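Local structure of accelerated-cell-death 11 (Arabidopsis thaliana, 4NTG) at residues Pro46-Leu51 with Asp110-Leu115; Ile53-Ala58 with Leu154-Leu159; Gly124-Lys129 with Pro160-Leu165. The protein transfers ceramide-1-phosphate and phytoceramide-1-phosphate selectively between membranes, but does not transport ceramide, which lacks the phosphate. The protein carries 1 engineered substitution. All blocks are in the same frame, centred on the assembly; numbering follows the deposited sequence.

Contact 1 (Pro46-Leu51 with Asp110-Leu115); sequences PLFGCL and DMVKVL. With 1PZ ((2S,3R,4E)-2-(dodecanoylamino)-3-hydroxyoctadec-4-en-1-yl dihydrogen phosphate), chain C.
Part of the apolar wall of the lipid pocket is built here, where Leu47 and Phe48 in the last turn of helix 34-49 and Leu51 just beyond it meet Met111, Val112 and Leu115 on helix 98-120. The backbones keep well apart, with the CA atoms of Leu47 and Val112 8.2 Å from each other, and side chains alone bridge the gap. Val112 uses both of its methyls. CG1, anti to the backbone N (chi1 164°), meets Leu47 CD1 at 3.8 Å, the two side chains crossing at about a right angle. CG2 lies beside Leu47 as well and also touches the ring of Phe48, coming within 3.9 Å of its CZ at an oblique slant. The same ring receives Met111 CG at its edge, 4.1 Å from CE1 and near the ring plane. Tyr62 meets this ring from elsewhere in the chain, while Tyr183 of helix 173-199 packs on Val112.

In the all-helical GLTP fold the lipid tails lie buried between helices, and this contact borders the dodecanoyl chain of the bound ceramide-1-phosphate. Phe48 CE1 stands 3.7 Å from carbon CBH of the ligand. Further along the same chain, the bend of Met111 at chi2 (64°) goes with a methyl, CE, that rests 3.5 Å from CBJ. The terminal carbon CBL has Leu51 CD1 as a neighbour at 3.7 Å, so three residues of the contact follow the acyl tail over its last few carbons. Leu51 CD1 has a second partner in Leu115 CD2, at 4.1 Å, the two leucines reaching toward each other tip to tip. Leu165 of helix 162-168 packs against Leu51, and Ser135 of helix 129-139 touches both Met111 and Leu115.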
loop_
_atom_site.group_PDB
_atom_site.type_symbol
_atom_site.label_atom_id
_atom_site.label_comp_id
_atom_site.label_asym_id
_atom_site.label_seq_id
_atom_site.Cartn_x
_atom_site.Cartn_y
_atom_site.Cartn_z
ATOM N N PRO A 46 -3.249 1.912 9.292
ATOM C CA PRO A 46 -4.513 1.752 10.031
ATOM C C PRO A 46 -5.731 1.325 9.194
ATOM O O PRO A 46 -6.684 0.784 9.772
ATOM C CB PRO A 46 -4.753 3.139 10.654
ATOM C CG PRO A 46 -3.720 4.061 10.059
ATOM C CD PRO A 46 -2.594 3.206 9.580
ATOM N N LEU A 47 -5.706 1.549 7.878
ATOM C CA LEU A 47 -6.838 1.176 7.030
ATOM C C LEU A 47 -7.100 -0.315 7.136
ATOM O O LEU A 47 -8.246 -0.742 7.296
ATOM C CB LEU A 47 -6.598 1.567 5.575
ATOM C CG LEU A 47 -6.552 3.062 5.272
ATOM C CD1 LEU A 47 -6.048 3.308 3.857
ATOM C CD2 LEU A 47 -7.922 3.701 5.450
ATOM N N PHE A 48 -6.033 -1.103 7.063
ATOM C CA PHE A 48 -6.142 -2.550 7.200
ATOM C C PHE A 48 -6.755 -2.948 8.547
ATOM O O PHE A 48 -7.472 -3.945 8.630
ATOM C CB PHE A 48 -4.783 -3.210 7.001
ATOM C CG PHE A 48 -4.194 -2.997 5.629
ATOM C CD1 PHE A 48 -4.790 -3.553 4.510
ATOM C CD2 PHE A 48 -3.027 -2.254 5.463
ATOM C CE1 PHE A 48 -4.232 -3.369 3.239
ATOM C CE2 PHE A 48 -2.467 -2.066 4.203
ATOM C CZ PHE A 48 -3.070 -2.621 3.094
ATOM N N GLY A 49 -6.500 -2.163 9.591
ATOM C CA GLY A 49 -7.155 -2.387 10.873
ATOM C C GLY A 49 -8.662 -2.169 10.821
ATOM O O GLY A 49 -9.447 -2.932 11.393
ATOM N N CYS A 50 -9.069 -1.133 10.099
ATOM C CA CYS A 50 -10.478 -0.801 9.947
ATOM C C CYS A 50 -11.295 -1.832 9.157
ATOM O O CYS A 50 -12.508 -1.668 8.982
ATOM C CB CYS A 50 -10.602 0.568 9.277
ATOM S SG CYS A 50 -9.854 1.893 10.250
ATOM N N LEU A 51 -10.646 -2.885 8.674
ATOM C CA LEU A 51 -11.357 -3.868 7.868
ATOM C C LEU A 51 -11.752 -5.133 8.663
ATOM O O LEU A 51 -12.058 -6.170 8.069
ATOM C CB LEU A 51 -10.555 -4.222 6.616
ATOM C CG LEU A 51 -10.189 -3.058 5.693
ATOM C CD1 LEU A 51 -9.458 -3.548 4.452
ATOM C CD2 LEU A 51 -11.421 -2.279 5.292
ATOM N N ASP A 110 -0.864 -0.323 -3.809
ATOM C CA ASP A 110 -1.778 -0.707 -4.888
ATOM C C ASP A 110 -3.106 -1.284 -4.354
ATOM O O ASP A 110 -4.194 -0.861 -4.785
ATOM C CB ASP A 110 -1.102 -1.716 -5.813
ATOM C CG ASP A 110 -1.522 -1.552 -7.254
ATOM O OD1 ASP A 110 -2.193 -0.548 -7.560
ATOM O OD2 ASP A 110 -1.174 -2.410 -8.088
ATOM N N MET A 111 -3.006 -2.232 -3.414
ATOM C CA MET A 111 -4.171 -2.798 -2.733
ATOM C C MET A 111 -5.158 -1.722 -2.284
ATOM O O MET A 111 -6.329 -1.755 -2.647
ATOM C CB MET A 111 -3.738 -3.598 -1.506
ATOM C CG MET A 111 -4.918 -4.135 -0.686
ATOM S SD MET A 111 -5.860 -5.307 -1.677
ATOM C CE MET A 111 -7.349 -5.510 -0.720
ATOM N N VAL A 112 -4.669 -0.766 -1.500
ATOM C CA VAL A 112 -5.501 0.326 -0.999
ATOM C C VAL A 112 -6.091 1.158 -2.143
ATOM O O VAL A 112 -7.284 1.482 -2.145
ATOM C CB VAL A 112 -4.707 1.225 -0.037
ATOM C CG1 VAL A 112 -5.431 2.573 0.161
ATOM C CG2 VAL A 112 -4.482 0.481 1.279
ATOM N N LYS A 113 -5.244 1.479 -3.116
ATOM C CA LYS A 113 -5.662 2.229 -4.287
ATOM C C LYS A 113 -6.848 1.560 -5.008
ATOM O O LYS A 113 -7.846 2.232 -5.305
ATOM C CB LYS A 113 -4.467 2.436 -5.234
ATOM C CG LYS A 113 -4.842 2.859 -6.670
ATOM C CD LYS A 113 -3.614 3.186 -7.520
ATOM C CE LYS A 113 -3.989 3.411 -8.989
ATOM N NZ LYS A 113 -4.446 2.157 -9.680
ATOM N N VAL A 114 -6.754 0.251 -5.266
ATOM C CA VAL A 114 -7.816 -0.470 -5.991
ATOM C C VAL A 114 -9.049 -0.626 -5.111
ATOM O O VAL A 114 -10.183 -0.472 -5.587
ATOM C CB VAL A 114 -7.337 -1.839 -6.560
ATOM C CG1 VAL A 114 -8.491 -2.606 -7.218
ATOM C CG2 VAL A 114 -6.220 -1.633 -7.585
ATOM N N LEU A 115 -8.826 -0.918 -3.829
ATOM C CA LEU A 115 -9.906 -0.896 -2.837
ATOM C C LEU A 115 -10.651 0.443 -2.904
ATOM O O LEU A 115 -11.878 0.467 -3.002
ATOM C CB LEU A 115 -9.364 -1.123 -1.422
ATOM C CG LEU A 115 -10.456 -1.210 -0.355
ATOM C CD1 LEU A 115 -11.274 -2.457 -0.593
ATOM C CD2 LEU A 115 -9.907 -1.219 1.067
HETATM C CAS 1PZ C . -9.720 -17.180 11.842
HETATM C CAF 1PZ C . -9.095 -15.783 11.893
HETATM C CAG 1PZ C . -9.103 -15.184 10.477
HETATM C CAH 1PZ C . -7.669 -15.154 9.915
HETATM C CAI 1PZ C . -7.696 -14.616 8.468
HETATM C CAJ 1PZ C . -6.304 -14.124 8.078
HETATM C CAK 1PZ C . -6.434 -12.696 7.525
HETATM C CAL 1PZ C . -5.474 -12.532 6.333
HETATM C CAM 1PZ C . -4.044 -12.196 6.809
HETATM C CAN 1PZ C . -3.286 -11.720 5.537
HETATM C CAO 1PZ C . -1.784 -11.662 5.843
HETATM C CAP 1PZ C . -1.038 -12.138 4.559
HETATM C CAQ 1PZ C . 0.154 -11.202 4.289
HETATM C CAE 1PZ C . 1.217 -11.994 3.563
HETATM C CAD 1PZ C . 2.434 -12.263 4.184
HETATM C CAC 1PZ C . 3.630 -12.765 3.349
HETATM O OAR 1PZ C . 3.298 -13.962 2.731
HETATM C CAB 1PZ C . 3.918 -11.712 2.302
HETATM C CAA 1PZ C . 5.341 -11.868 1.816
HETATM O OBB 1PZ C . 6.287 -11.474 2.801
HETATM P PAX 1PZ C . 7.702 -12.191 2.840
HETATM O OAZ 1PZ C . 8.135 -12.030 4.245
HETATM O OBA 1PZ C . 8.715 -11.319 1.990
HETATM O OAY 1PZ C . 7.658 -13.612 2.397
HETATM N NAW 1PZ C . 3.716 -10.402 2.853
HETATM C CAU 1PZ C . 3.078 -9.420 2.122
HETATM O OAV 1PZ C . 2.734 -9.509 0.813
HETATM C CAT 1PZ C . 2.756 -8.140 2.926
HETATM C CBC 1PZ C . 1.462 -7.529 2.326
HETATM C CBD 1PZ C . 0.666 -6.953 3.476
HETATM C CBE 1PZ C . -0.715 -6.430 2.982
HETATM C CBF 1PZ C . -1.526 -7.598 2.390
HETATM C CBG 1PZ C . -2.813 -7.824 3.217
HETATM C CBH 1PZ C . -3.953 -7.020 2.579
HETATM C CBI 1PZ C . -5.196 -7.913 2.473
HETATM C CBJ 1PZ C . -6.385 -6.979 2.303
HETATM C CBK 1PZ C . -7.691 -7.751 2.467
HETATM C CBL 1PZ C . -8.793 -6.742 2.695
#

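Contact 2 (Ile53-Ala58 with Leu154-Leu159); sequences IAFKFA and LGMYAL. With 1PZ ((2S,3R,4E)-2-(dodecanoylamino)-3-hydroxyoctadec-4-en-1-yl dihydrogen phosphate), chain C.
Phe55 and Gly155 form a CH-pi contact: Gly155 CA lies 4.2 Å from the ring centroid, 28° off the normal. With no side chain at Gly155, the ring can lie directly against the backbone, and CE2 comes within 3.4 Å of Gly155 O. Met156 makes a Met-aromatic contact, its SD sitting at the ring edge, 3.9 Å from Phe55 CZ; a bend at chi2 (-60°) accompanies this reach back to the ring.

The remaining protein contacts are apolar. Leu159 CD2 approaches the same ring at its edge, near the plane, 3.9 Å from Phe55 CE2. Ala54 CB packs on Gly155 CA at 3.7 Å and, more loosely, on Ala158 CB.

Both lipid tails pass this junction. The dodecanoyl chain ends over the ring face opposite Gly155, with CBK 3.6 Å from Phe55 CE1, and Ala58 CB touches the same chain nearer the headgroup. The sphingoid chain runs by Ala54, and its terminal carbon CAS lies 3.6 Å from Leu154 CD2. A phenylalanine ring with a glycine over one face and an acyl chain over the other thus lines the hydrophobic pocket of this GLTP-fold protein.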
loop_
_atom_site.group_PDB
_atom_site.type_symbol
_atom_site.label_atom_id
_atom_site.label_comp_id
_atom_site.label_asym_id
_atom_site.label_seq_id
_atom_site.Cartn_x
_atom_site.Cartn_y
_atom_site.Cartn_z
ATOM N N ILE A 53 -11.516 -7.654 12.567
ATOM C CA ILE A 53 -10.530 -8.259 13.465
ATOM C C ILE A 53 -9.658 -9.315 12.777
ATOM O O ILE A 53 -8.486 -9.493 13.123
ATOM C CB ILE A 53 -11.206 -8.833 14.736
ATOM C CG1 ILE A 53 -10.161 -9.159 15.803
ATOM C CG2 ILE A 53 -12.064 -10.061 14.391
ATOM C CD1 ILE A 53 -10.758 -9.643 17.100
ATOM N N ALA A 54 -10.228 -10.013 11.802
ATOM C CA ALA A 54 -9.442 -10.959 11.035
ATOM C C ALA A 54 -8.338 -10.215 10.275
ATOM O O ALA A 54 -7.194 -10.675 10.207
ATOM C CB ALA A 54 -10.333 -11.750 10.094
ATOM N N PHE A 55 -8.677 -9.051 9.730
ATOM C CA PHE A 55 -7.727 -8.272 8.931
ATOM C C PHE A 55 -6.701 -7.445 9.724
ATOM O O PHE A 55 -5.847 -6.774 9.136
ATOM C CB PHE A 55 -8.479 -7.418 7.902
ATOM C CG PHE A 55 -8.993 -8.225 6.750
ATOM C CD1 PHE A 55 -8.183 -9.206 6.175
ATOM C CD2 PHE A 55 -10.287 -8.064 6.278
ATOM C CE1 PHE A 55 -8.641 -9.995 5.122
ATOM C CE2 PHE A 55 -10.750 -8.847 5.218
ATOM C CZ PHE A 55 -9.925 -9.810 4.642
ATOM N N LYS A 56 -6.791 -7.500 11.050
ATOM C CA LYS A 56 -5.750 -6.959 11.914
ATOM C C LYS A 56 -4.442 -7.708 11.631
ATOM O O LYS A 56 -3.350 -7.119 11.700
ATOM C CB LYS A 56 -6.148 -7.136 13.381
ATOM C CG LYS A 56 -5.192 -6.517 14.379
ATOM C CD LYS A 56 -5.059 -5.015 14.165
ATOM C CE LYS A 56 -4.078 -4.430 15.177
ATOM N NZ LYS A 56 -4.016 -2.944 15.124
ATOM N N PHE A 57 -4.562 -8.996 11.298
ATOM C CA PHE A 57 -3.408 -9.816 10.926
ATOM C C PHE A 57 -2.813 -9.353 9.569
ATOM O O PHE A 57 -1.588 -9.304 9.394
ATOM C CB PHE A 57 -3.775 -11.311 10.900
ATOM C CG PHE A 57 -4.317 -11.847 12.223
ATOM C CD1 PHE A 57 -4.254 -11.093 13.400
ATOM C CD2 PHE A 57 -4.888 -13.117 12.286
ATOM C CE1 PHE A 57 -4.757 -11.583 14.612
ATOM C CE2 PHE A 57 -5.394 -13.617 13.494
ATOM C CZ PHE A 57 -5.327 -12.840 14.657
ATOM N N ALA A 58 -3.674 -8.995 8.618
ATOM C CA ALA A 58 -3.212 -8.388 7.370
ATOM C C ALA A 58 -2.485 -7.061 7.654
ATOM O O ALA A 58 -1.493 -6.721 6.993
ATOM C CB ALA A 58 -4.374 -8.173 6.400
ATOM N N LEU A 154 -11.409 -16.041 4.192
ATOM C CA LEU A 154 -12.123 -16.171 5.446
ATOM C C LEU A 154 -12.272 -14.807 6.128
ATOM O O LEU A 154 -13.316 -14.511 6.735
ATOM C CB LEU A 154 -11.379 -17.147 6.348
ATOM C CG LEU A 154 -11.859 -17.197 7.789
ATOM C CD1 LEU A 154 -13.285 -17.699 7.840
ATOM C CD2 LEU A 154 -10.942 -18.091 8.586
ATOM N N GLY A 155 -11.236 -13.968 6.012
ATOM C CA GLY A 155 -11.248 -12.651 6.631
ATOM C C GLY A 155 -12.396 -11.794 6.133
ATOM O O GLY A 155 -12.911 -10.945 6.875
ATOM N N MET A 156 -12.807 -12.030 4.885
ATOM C CA MET A 156 -13.897 -11.272 4.279
ATOM C C MET A 156 -15.179 -11.341 5.111
ATOM O O MET A 156 -15.985 -10.406 5.093
ATOM C CB MET A 156 -14.150 -11.733 2.838
ATOM C CG MET A 156 -12.971 -11.509 1.904
ATOM S SD MET A 156 -12.465 -9.774 1.733
ATOM C CE MET A 156 -11.094 -9.992 0.573
ATOM N N TYR A 157 -15.332 -12.417 5.880
ATOM C CA TYR A 157 -16.539 -12.617 6.677
ATOM C C TYR A 157 -16.662 -11.691 7.902
ATOM O O TYR A 157 -17.686 -11.700 8.580
ATOM C CB TYR A 157 -16.696 -14.107 7.051
ATOM C CG TYR A 157 -17.053 -14.963 5.849
ATOM C CD1 TYR A 157 -18.367 -15.042 5.396
ATOM C CD2 TYR A 157 -16.077 -15.666 5.146
ATOM C CE1 TYR A 157 -18.704 -15.800 4.284
ATOM C CE2 TYR A 157 -16.401 -16.423 4.033
ATOM C CZ TYR A 157 -17.720 -16.491 3.610
ATOM O OH TYR A 157 -18.069 -17.248 2.511
ATOM N N ALA A 158 -15.630 -10.886 8.167
ATOM C CA ALA A 158 -15.618 -9.991 9.326
ATOM C C ALA A 158 -15.593 -8.537 8.889
ATOM O O ALA A 158 -15.346 -7.638 9.693
ATOM C CB ALA A 158 -14.426 -10.289 10.233
ATOM N N LEU A 159 -15.846 -8.305 7.610
ATOM C CA LEU A 159 -15.829 -6.946 7.084
ATOM C C LEU A 159 -16.897 -6.074 7.737
ATOM O O LEU A 159 -18.034 -6.509 7.887
ATOM C CB LEU A 159 -16.028 -6.967 5.577
ATOM C CG LEU A 159 -14.770 -7.312 4.790
ATOM C CD1 LEU A 159 -15.092 -7.375 3.314
ATOM C CD2 LEU A 159 -13.695 -6.277 5.064
HETATM C CAS 1PZ C . -9.720 -17.180 11.842
HETATM C CAF 1PZ C . -9.095 -15.783 11.893
HETATM C CAG 1PZ C . -9.103 -15.184 10.477
HETATM C CAH 1PZ C . -7.669 -15.154 9.915
HETATM C CAI 1PZ C . -7.696 -14.616 8.468
HETATM C CAJ 1PZ C . -6.304 -14.124 8.078
HETATM C CAK 1PZ C . -6.434 -12.696 7.525
HETATM C CAL 1PZ C . -5.474 -12.532 6.333
HETATM C CAM 1PZ C . -4.044 -12.196 6.809
HETATM C CAN 1PZ C . -3.286 -11.720 5.537
HETATM C CAO 1PZ C . -1.784 -11.662 5.843
HETATM C CAP 1PZ C . -1.038 -12.138 4.559
HETATM C CAQ 1PZ C . 0.154 -11.202 4.289
HETATM C CAE 1PZ C . 1.217 -11.994 3.563
HETATM C CAD 1PZ C . 2.434 -12.263 4.184
HETATM C CAC 1PZ C . 3.630 -12.765 3.349
HETATM O OAR 1PZ C . 3.298 -13.962 2.731
HETATM C CAB 1PZ C . 3.918 -11.712 2.302
HETATM C CAA 1PZ C . 5.341 -11.868 1.816
HETATM O OBB 1PZ C . 6.287 -11.474 2.801
HETATM P PAX 1PZ C . 7.702 -12.191 2.840
HETATM O OAZ 1PZ C . 8.135 -12.030 4.245
HETATM O OBA 1PZ C . 8.715 -11.319 1.990
HETATM O OAY 1PZ C . 7.658 -13.612 2.397
HETATM N NAW 1PZ C . 3.716 -10.402 2.853
HETATM C CAU 1PZ C . 3.078 -9.420 2.122
HETATM O OAV 1PZ C . 2.734 -9.509 0.813
HETATM C CAT 1PZ C . 2.756 -8.140 2.926
HETATM C CBC 1PZ C . 1.462 -7.529 2.326
HETATM C CBD 1PZ C . 0.666 -6.953 3.476
HETATM C CBE 1PZ C . -0.715 -6.430 2.982
HETATM C CBF 1PZ C . -1.526 -7.598 2.390
HETATM C CBG 1PZ C . -2.813 -7.824 3.217
HETATM C CBH 1PZ C . -3.953 -7.020 2.579
HETATM C CBI 1PZ C . -5.196 -7.913 2.473
HETATM C CBJ 1PZ C . -6.385 -6.979 2.303
HETATM C CBK 1PZ C . -7.691 -7.751 2.467
HETATM C CBL 1PZ C . -8.793 -6.742 2.695
#

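Contact 3 (Gly124-Lys129 with Pro160-Leu165)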
loop_
_atom_site.group_PDB
_atom_site.type_symbol
_atom_site.label_atom_id
_atom_site.label_comp_id
_atom_site.label_asym_id
_atom_site.label_seq_id
_atom_site.Cartn_x
_atom_site.Cartn_y
_atom_site.Cartn_z
ATOM N N GLY A 124 -23.671 3.462 -2.700
ATOM C CA GLY A 124 -25.002 2.916 -2.496
ATOM C C GLY A 124 -25.018 1.467 -2.036
ATOM O O GLY A 124 -26.040 0.978 -1.551
ATOM N N ASP A 125 -23.900 0.768 -2.209
ATOM C CA ASP A 125 -23.742 -0.572 -1.650
ATOM C C ASP A 125 -23.062 -0.438 -0.281
ATOM O O ASP A 125 -21.900 -0.016 -0.196
ATOM C CB ASP A 125 -22.913 -1.449 -2.599
ATOM C CG ASP A 125 -22.672 -2.856 -2.059
ATOM O OD1 ASP A 125 -23.430 -3.300 -1.171
ATOM O OD2 ASP A 125 -21.726 -3.532 -2.531
ATOM N N ASN A 126 -23.786 -0.781 0.786
ATOM C CA ASN A 126 -23.245 -0.683 2.143
ATOM C C ASN A 126 -22.353 -1.866 2.536
ATOM O O ASN A 126 -21.832 -1.916 3.652
ATOM C CB ASN A 126 -24.369 -0.507 3.171
ATOM C CG ASN A 126 -23.884 0.147 4.470
ATOM O OD1 ASN A 126 -22.903 0.893 4.472
ATOM N ND2 ASN A 126 -24.579 -0.127 5.575
ATOM N N SER A 127 -22.172 -2.817 1.627
ATOM C CA SER A 127 -21.327 -3.978 1.912
ATOM C C SER A 127 -19.937 -3.782 1.292
ATOM O O SER A 127 -19.793 -3.181 0.222
ATOM C CB SER A 127 -21.995 -5.262 1.406
ATOM O OG SER A 127 -21.112 -6.367 1.431
ATOM N N LEU A 128 -18.908 -4.254 1.985
ATOM C CA LEU A 128 -17.537 -4.100 1.496
ATOM C C LEU A 128 -16.993 -5.357 0.785
ATOM O O LEU A 128 -15.905 -5.320 0.202
ATOM C CB LEU A 128 -16.616 -3.681 2.641
ATOM C CG LEU A 128 -16.719 -2.200 3.002
ATOM C CD1 LEU A 128 -15.780 -1.799 4.153
ATOM C CD2 LEU A 128 -16.451 -1.364 1.773
ATOM N N LYS A 129 -17.761 -6.451 0.828
ATOM C CA LYS A 129 -17.311 -7.727 0.293
ATOM C C LYS A 129 -16.842 -7.644 -1.169
ATOM O O LYS A 129 -15.723 -8.071 -1.481
ATOM C CB LYS A 129 -18.385 -8.817 0.473
ATOM C CG LYS A 129 -17.872 -10.251 0.273
ATOM C CD LYS A 129 -18.942 -11.298 0.628
ATOM C CE LYS A 129 -18.586 -12.710 0.130
ATOM N NZ LYS A 129 -18.520 -12.810 -1.366
ATOM N N PRO A 160 -16.529 -4.831 8.115
ATOM C CA PRO A 160 -17.527 -3.859 8.593
ATOM C C PRO A 160 -18.399 -3.414 7.424
ATOM O O PRO A 160 -18.043 -3.686 6.278
ATOM C CB PRO A 160 -16.664 -2.670 9.032
ATOM C CG PRO A 160 -15.461 -2.740 8.110
ATOM C CD PRO A 160 -15.182 -4.226 7.979
ATOM N N THR A 161 -19.506 -2.729 7.693
ATOM C CA THR A 161 -20.231 -2.070 6.613
ATOM C C THR A 161 -19.400 -0.914 6.072
ATOM O O THR A 161 -18.469 -0.431 6.733
ATOM C CB THR A 161 -21.589 -1.499 7.077
ATOM O OG1 THR A 161 -21.368 -0.496 8.078
ATOM C CG2 THR A 161 -22.495 -2.598 7.635
ATOM N N ARG A 162 -19.772 -0.461 4.882
ATOM C CA ARG A 162 -19.183 0.714 4.247
ATOM C C ARG A 162 -19.318 1.960 5.120
ATOM O O ARG A 162 -18.342 2.682 5.340
ATOM C CB ARG A 162 -19.857 0.947 2.888
ATOM C CG ARG A 162 -19.321 2.130 2.087
ATOM C CD ARG A 162 -20.411 2.718 1.199
ATOM N NE ARG A 162 -19.907 3.791 0.341
ATOM C CZ ARG A 162 -19.325 3.577 -0.832
ATOM N NH1 ARG A 162 -19.182 2.334 -1.270
ATOM N NH2 ARG A 162 -18.885 4.597 -1.559
ATOM N N ALA A 163 -20.526 2.203 5.621
ATOM C CA ALA A 163 -20.799 3.349 6.491
ATOM C C ALA A 163 -19.964 3.285 7.769
ATOM O O ALA A 163 -19.530 4.315 8.298
ATOM C CB ALA A 163 -22.272 3.391 6.834
ATOM N N HIS A 164 -19.747 2.069 8.272
ATOM C CA HIS A 164 -19.013 1.896 9.529
ATOM C C HIS A 164 -17.522 2.194 9.339
ATOM O O HIS A 164 -16.908 2.924 10.145
ATOM C CB HIS A 164 -19.220 0.493 10.089
ATOM C CG HIS A 164 -18.750 0.326 11.496
ATOM N ND1 HIS A 164 -18.375 -0.897 12.015
ATOM C CD2 HIS A 164 -18.605 1.224 12.501
ATOM C CE1 HIS A 164 -18.015 -0.745 13.277
ATOM N NE2 HIS A 164 -18.145 0.534 13.594
ATOM N N LEU A 165 -16.949 1.616 8.281
ATOM C CA LEU A 165 -15.593 1.964 7.852
ATOM C C LEU A 165 -15.431 3.487 7.852
ATOM O O LEU A 165 -14.531 4.038 8.507
ATOM C CB LEU A 165 -15.319 1.407 6.458
ATOM C CG LEU A 165 -13.950 1.749 5.869
ATOM C CD1 LEU A 165 -12.907 1.192 6.767
ATOM C CD2 LEU A 165 -13.768 1.177 4.473
HETATM O O HOH W 1 -19.180 -5.205 4.318
#
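Asn126 holds the start of helix 162-168 through two backbone N-H groups, joining the loop that follows helix 98-120 to the first turn of helix 162-168 in the all-helical GLTP fold. Its carbonyl O accepts from Arg162 N at 2.8 Å in a nearly straight bond (175°), although the donor stands above the carbonyl plane. Its side chain, CG anti to the backbone N (chi1 -157°), brings OD1 to Ala163 N at 2.9 Å, this time in the amide's carbonyl plane. Thr161, the N-cap, supplies a third bond to the same turn, from His164 N to OG1.

The tight part is made by the buried Leu128, Arg162 and Leu165. Leu128 CD1 meets Leu165 CD2 at 3.6 Å, the side chains crossing at about a right angle, and also touches Pro160 CG and O; Ile119 packs on both leucines. Arg162 runs extended past Asp125 O, to which its CD approaches within 3.4 Å; NH1 bonds Ile119 O and NH2 forms a salt bridge with Glu173.

On the other side the partners, Asn126, Thr161 and Ala163, are exposed, and Asp125 is only partly covered. There the Asn126 amide crosses Thr161 at a slant, ND2 3.6 Å from its CB. An Asx turn shapes the loop, Ser127 N meeting Asp125 OD1 at 3.1 Å from above the carboxylate plane.

Overall arrangement
Contacts 1 and 2 both border the bound ceramide-1-phosphate, with centres 12 Å apart, and they touch where Leu51 O meets Leu159 CD2 at 3.4 Å. They lie along the tails; the polar end of the ligand is hydrogen-bonded by Lys65, Arg100, Arg104 and His144. Contact 3 lies farther from the lipid, away from the binding residues. The side chain of Leu128 is about 8 Å from the bound 1PZ, between nearest atoms. Contact 3 reaches contact 1 through Cys50 CB and Leu165 CD1, 3.5 Å apart, and contact 2 through Leu159 CD1 and Leu128 C, 3.8 Å apart. Leu159 and Pro160, adjacent in sequence, pass the chain directly from contact 2 to contact 3.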